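Local coordinates for protein yahD a copper inducible hydrolase (Lactococcus lactis subsp. lactis, PDB 3OG9) that probably acts as a hydrolase of the alpha/beta hydrolase fold, is induced by copper, and binds d-malate in a pocket, at residues H151-Y156 / L199-W204; L19-S24 / H43-I48. All blocks are in the same frame, centred on the assembly; numbering follows the deposited sequence.

Interaction 1. Residues H151-Y156 / L199-W204; sequences HVFLSY and LAAKKW. Unlike the reference sequence in segment 199-204: K202 (reference Asn).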
# COMPACT_ATOMS: atom_id res chain seq x y z
N HIS A 151 -5.66 -8.83 8.77
CA HIS A 151 -5.39 -9.70 7.65
C HIS A 151 -4.73 -8.89 6.55
O HIS A 151 -5.14 -7.76 6.25
CB HIS A 151 -6.68 -10.34 7.15
CG HIS A 151 -7.13 -11.50 7.98
ND1 HIS A 151 -6.75 -12.79 7.71
CD2 HIS A 151 -7.91 -11.56 9.09
CE1 HIS A 151 -7.28 -13.61 8.61
NE2 HIS A 151 -7.96 -12.88 9.47
N VAL A 152 -3.67 -9.43 5.97
CA VAL A 152 -2.86 -8.67 5.02
C VAL A 152 -2.47 -9.63 3.89
O VAL A 152 -2.07 -10.77 4.17
CB VAL A 152 -1.57 -8.10 5.71
CG1 VAL A 152 -0.57 -7.57 4.65
CG2 VAL A 152 -1.94 -6.96 6.69
N PHE A 153 -2.61 -9.18 2.65
CA PHE A 153 -2.21 -9.95 1.45
C PHE A 153 -0.95 -9.32 0.86
O PHE A 153 -0.91 -8.08 0.71
CB PHE A 153 -3.35 -9.85 0.39
CG PHE A 153 -3.04 -10.56 -0.93
CD1 PHE A 153 -3.50 -11.85 -1.16
CD2 PHE A 153 -2.34 -9.92 -1.94
CE1 PHE A 153 -3.23 -12.50 -2.39
CE2 PHE A 153 -2.05 -10.55 -3.18
CZ PHE A 153 -2.48 -11.85 -3.38
N LEU A 154 0.08 -10.14 0.56
CA LEU A 154 1.33 -9.66 -0.01
C LEU A 154 1.68 -10.50 -1.20
O LEU A 154 1.60 -11.74 -1.14
CB LEU A 154 2.51 -9.79 0.98
CG LEU A 154 2.37 -9.13 2.34
CD1 LEU A 154 3.54 -9.53 3.26
CD2 LEU A 154 2.31 -7.60 2.22
N SER A 155 2.12 -9.85 -2.27
CA SER A 155 2.72 -10.64 -3.37
C SER A 155 4.23 -10.43 -3.40
O SER A 155 4.72 -9.39 -2.96
CB SER A 155 2.14 -10.25 -4.71
OG SER A 155 2.54 -8.94 -5.08
N TYR A 156 4.95 -11.41 -3.97
CA TYR A 156 6.38 -11.34 -4.11
C TYR A 156 6.73 -12.14 -5.38
O TYR A 156 6.06 -13.13 -5.67
CB TYR A 156 6.99 -11.97 -2.85
CG TYR A 156 8.45 -12.25 -2.93
CD1 TYR A 156 9.39 -11.21 -2.86
CD2 TYR A 156 8.91 -13.57 -3.11
CE1 TYR A 156 10.76 -11.47 -2.96
CE2 TYR A 156 10.27 -13.84 -3.20
CZ TYR A 156 11.19 -12.79 -3.12
OH TYR A 156 12.55 -13.06 -3.23
N LEU A 199 -6.24 -11.51 -9.36
CA LEU A 199 -7.28 -12.51 -9.08
C LEU A 199 -7.10 -13.21 -7.73
O LEU A 199 -8.09 -13.52 -7.05
CB LEU A 199 -7.41 -13.52 -10.23
CG LEU A 199 -7.88 -12.90 -11.55
CD1 LEU A 199 -8.08 -13.99 -12.62
CD2 LEU A 199 -9.19 -12.13 -11.36
N ALA A 200 -5.85 -13.47 -7.35
CA ALA A 200 -5.54 -14.08 -6.06
C ALA A 200 -6.02 -13.17 -4.91
O ALA A 200 -6.59 -13.63 -3.90
CB ALA A 200 -4.06 -14.38 -5.95
N ALA A 201 -5.81 -11.87 -5.09
CA ALA A 201 -6.23 -10.88 -4.07
C ALA A 201 -7.76 -10.77 -4.00
O ALA A 201 -8.35 -10.74 -2.90
CB ALA A 201 -5.61 -9.52 -4.39
N LYS A 202 -8.40 -10.76 -5.17
CA LYS A 202 -9.87 -10.84 -5.28
C LYS A 202 -10.43 -12.05 -4.51
O LYS A 202 -11.38 -11.95 -3.71
CB LYS A 202 -10.26 -10.94 -6.77
CG LYS A 202 -11.78 -10.96 -7.06
CD LYS A 202 -12.05 -11.06 -8.57
CE LYS A 202 -13.57 -11.13 -8.87
NZ LYS A 202 -14.32 -9.87 -8.49
N LYS A 203 -9.84 -13.20 -4.75
CA LYS A 203 -10.27 -14.42 -4.06
C LYS A 203 -10.03 -14.32 -2.55
O LYS A 203 -10.91 -14.65 -1.73
CB LYS A 203 -9.56 -15.63 -4.66
CG LYS A 203 -9.90 -16.98 -4.01
CD LYS A 203 -9.34 -18.09 -4.91
CE LYS A 203 -8.88 -19.30 -4.14
NZ LYS A 203 -9.86 -19.67 -3.09
N TRP A 204 -8.85 -13.86 -2.18
CA TRP A 204 -8.51 -13.67 -0.77
C TRP A 204 -9.49 -12.72 -0.08
O TRP A 204 -9.98 -13.03 1.02
CB TRP A 204 -7.11 -13.12 -0.64
CG TRP A 204 -6.67 -12.78 0.76
CD1 TRP A 204 -6.18 -13.64 1.69
CD2 TRP A 204 -6.65 -11.48 1.36
NE1 TRP A 204 -5.85 -12.96 2.84
CE2 TRP A 204 -6.12 -11.63 2.67
CE3 TRP A 204 -7.02 -10.20 0.92
CZ2 TRP A 204 -5.96 -10.56 3.54
CZ3 TRP A 204 -6.84 -9.10 1.82
CH2 TRP A 204 -6.29 -9.30 3.09
O HOH W 1 -4.81 -13.31 5.76
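F153 meets W204 through its methylene: CB of F153 stands over the six-membered ring of W204, 3.7 Å from the centroid and 9° off the ring normal. The two aromatic rings meet obliquely, in neither a stack nor an edge-to-face pair. The tight part of the contact continues along the helix, where CB of A201 lies over a face of the F153 ring, 4.0 Å from its centroid, and CB of A200 comes within 3.9 Å of CZ of F153. Small alanines thus let the phenyl ring come close to the helix backbone, while W204, with CG anti to its backbone N (chi1 176°), swings the indole back along the strand. There its edge meets the main chain, W204 CZ2 standing 3.5 Å from V152 N. The other end is looser and wetter: CB of H151 touches the indole, but the partly exposed imidazole leads off, and the two rings are joined by one water, 2.8 Å from ND1 of H151 and 3.1 Å from NE1 of W204, which donates to it. With an alanine at W204, the F153 methylene is likely to lose its aromatic platform and the water its indole donor. Helix 195-208 packs against one face of the central sheet, antiparallel (166°) to strand 151-156 at 9.7 Å between segment axes, as in the alpha/beta hydrolase fold.

Interaction 2. Residues L19-S24 / H43-I48; sequences LLLLHS and HPILSI
The hydroxyl oxygen OG of S47 is gripped twice: a water donates to it at 2.7 Å, and it bonds the carbonyl of E29. The same water also donates to L21 O on the neighbouring strand, where the direct bond from I48 N to L21 O is weak at 3.5 Å. Further back the main-chain bonds are firmer. L21 N binds L46 O at 2.8 Å in the carbonyl plane, beside a CA-H...O contact of 3.2 Å from L20 CA to L46 O. L46 N reaches L19 O at 2.8 Å, nearly straight at 172°, and L19 N takes P44 O. This alternation, in which L19 and L21 use both their N-H and C=O groups toward the second strand, is the parallel bonding pattern, with L19 beside I45, L20 beside L46 and L21 beside S47. The strands are the two beta members of a beta-alpha-beta unit whose helix, 33-39, covers the face bearing L19, L21 and I45, all three touching A36. On this face L21, with CG beside the backbone N (chi1 -46°) and so anti to the carbonyl carbon, brings CD1 to 3.6 Å from CG2 of I45, while L19 packs its CG and CD1 on CB of H43. Across the sheet, CD1 of L20 meets CD1 of I48, and helix 76-97 covers both. Beyond the strand, H23 turns ND1 onto S24 O, an oxygen close to its ring plane; NE2 bonds the backbone N of G50, and Y60 stacks on the ring. The H23 side chain lies about 5 Å from that of N111 and 6 Å from that of R59, both malate-binding.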
# COMPACT_ATOMS: atom_id res chain seq x y z
N LEU A 19 -11.95 1.57 -0.22
CA LEU A 19 -10.62 1.19 -0.68
C LEU A 19 -9.77 2.43 -0.78
O LEU A 19 -10.22 3.43 -1.35
CB LEU A 19 -10.70 0.52 -2.06
CG LEU A 19 -11.80 -0.53 -2.23
CD1 LEU A 19 -11.82 -0.98 -3.66
CD2 LEU A 19 -11.63 -1.73 -1.25
N LEU A 20 -8.55 2.40 -0.23
CA LEU A 20 -7.57 3.49 -0.47
C LEU A 20 -6.52 2.98 -1.47
O LEU A 20 -5.83 2.02 -1.18
CB LEU A 20 -6.84 3.89 0.83
CG LEU A 20 -5.74 4.96 0.66
CD1 LEU A 20 -6.39 6.30 0.30
CD2 LEU A 20 -4.81 5.13 1.91
N LEU A 21 -6.41 3.60 -2.64
CA LEU A 21 -5.47 3.12 -3.65
C LEU A 21 -4.22 3.97 -3.67
O LEU A 21 -4.30 5.21 -3.64
CB LEU A 21 -6.11 3.16 -5.07
CG LEU A 21 -7.51 2.60 -5.19
CD1 LEU A 21 -7.90 2.60 -6.67
CD2 LEU A 21 -7.69 1.18 -4.52
N LEU A 22 -3.08 3.29 -3.76
CA LEU A 22 -1.79 3.96 -3.77
C LEU A 22 -0.99 3.40 -4.92
O LEU A 22 -0.80 2.19 -5.02
CB LEU A 22 -1.09 3.79 -2.42
CG LEU A 22 -1.89 4.30 -1.21
CD1 LEU A 22 -1.28 3.82 0.07
CD2 LEU A 22 -1.95 5.85 -1.24
N HIS A 23 -0.57 4.30 -5.80
CA HIS A 23 0.11 3.95 -7.08
C HIS A 23 1.60 3.62 -6.96
O HIS A 23 2.22 3.88 -5.92
CB HIS A 23 -0.10 5.10 -8.10
CG HIS A 23 0.50 6.42 -7.68
ND1 HIS A 23 1.86 6.66 -7.71
CD2 HIS A 23 -0.07 7.55 -7.20
CE1 HIS A 23 2.10 7.88 -7.27
NE2 HIS A 23 0.95 8.45 -6.97
N SER A 24 2.17 3.02 -8.01
CA SER A 24 3.60 2.75 -8.06
C SER A 24 4.36 3.99 -8.49
O SER A 24 3.76 5.00 -8.84
CB SER A 24 3.90 1.63 -9.08
OG SER A 24 3.48 2.08 -10.37
N HIS A 43 -17.18 -1.46 -4.10
CA HIS A 43 -16.68 -0.74 -2.93
C HIS A 43 -16.33 0.69 -3.32
O HIS A 43 -15.79 0.91 -4.39
CB HIS A 43 -15.45 -1.44 -2.32
CG HIS A 43 -15.77 -2.73 -1.62
ND1 HIS A 43 -15.55 -2.92 -0.27
CD2 HIS A 43 -16.25 -3.91 -2.08
CE1 HIS A 43 -15.90 -4.15 0.07
NE2 HIS A 43 -16.31 -4.78 -1.02
N PRO A 44 -16.62 1.67 -2.44
CA PRO A 44 -16.20 3.05 -2.70
C PRO A 44 -14.67 3.08 -2.89
O PRO A 44 -13.95 2.28 -2.28
CB PRO A 44 -16.55 3.79 -1.40
CG PRO A 44 -17.68 2.96 -0.80
CD PRO A 44 -17.34 1.52 -1.16
N ILE A 45 -14.19 4.03 -3.67
CA ILE A 45 -12.76 4.09 -3.96
C ILE A 45 -12.26 5.48 -3.67
O ILE A 45 -12.86 6.45 -4.11
CB ILE A 45 -12.46 3.74 -5.44
CG1 ILE A 45 -12.56 2.22 -5.65
CG2 ILE A 45 -11.03 4.28 -5.87
CD1 ILE A 45 -12.63 1.81 -7.12
N LEU A 46 -11.19 5.56 -2.86
CA LEU A 46 -10.44 6.79 -2.67
C LEU A 46 -9.01 6.55 -3.15
O LEU A 46 -8.34 5.65 -2.68
CB LEU A 46 -10.42 7.16 -1.19
CG LEU A 46 -9.80 8.56 -0.92
CD1 LEU A 46 -10.58 9.67 -1.63
CD2 LEU A 46 -9.77 8.78 0.58
N SER A 47 -8.54 7.36 -4.10
CA SER A 47 -7.20 7.16 -4.68
C SER A 47 -6.46 8.47 -4.65
O SER A 47 -6.90 9.42 -5.27
CB SER A 47 -7.34 6.66 -6.13
OG SER A 47 -6.06 6.34 -6.68
N ILE A 48 -5.33 8.53 -3.93
CA ILE A 48 -4.61 9.79 -3.71
C ILE A 48 -3.20 9.75 -4.34
O ILE A 48 -2.44 8.80 -4.07
CB ILE A 48 -4.47 10.08 -2.17
CG1 ILE A 48 -5.85 10.25 -1.50
CG2 ILE A 48 -3.58 11.34 -1.91
CD1 ILE A 48 -5.78 10.14 0.04
O HOH W 2 -3.35 6.26 -6.22

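Both contacts belong to the same mixed sheet, with strands 105-109 and 129-133 lying between them; their centres are about 16 Å apart and their nearest atoms about 9 Å. Interaction 2 joins neighbouring strands, so main-chain hydrogen bonds carry it and aliphatic chains fill in, burying 486 Å². Interaction 1 joins a strand to a helix and has no direct hydrogen bond across it: aromatic and methyl surfaces do the work over 284 Å². Both are core contacts, but while all touching residues of interaction 2 are buried, interaction 1 reaches partly exposed positions at H151 and A200. The two regions also meet indirectly, through K202 NZ bonding M38 O and K209 bonding H43.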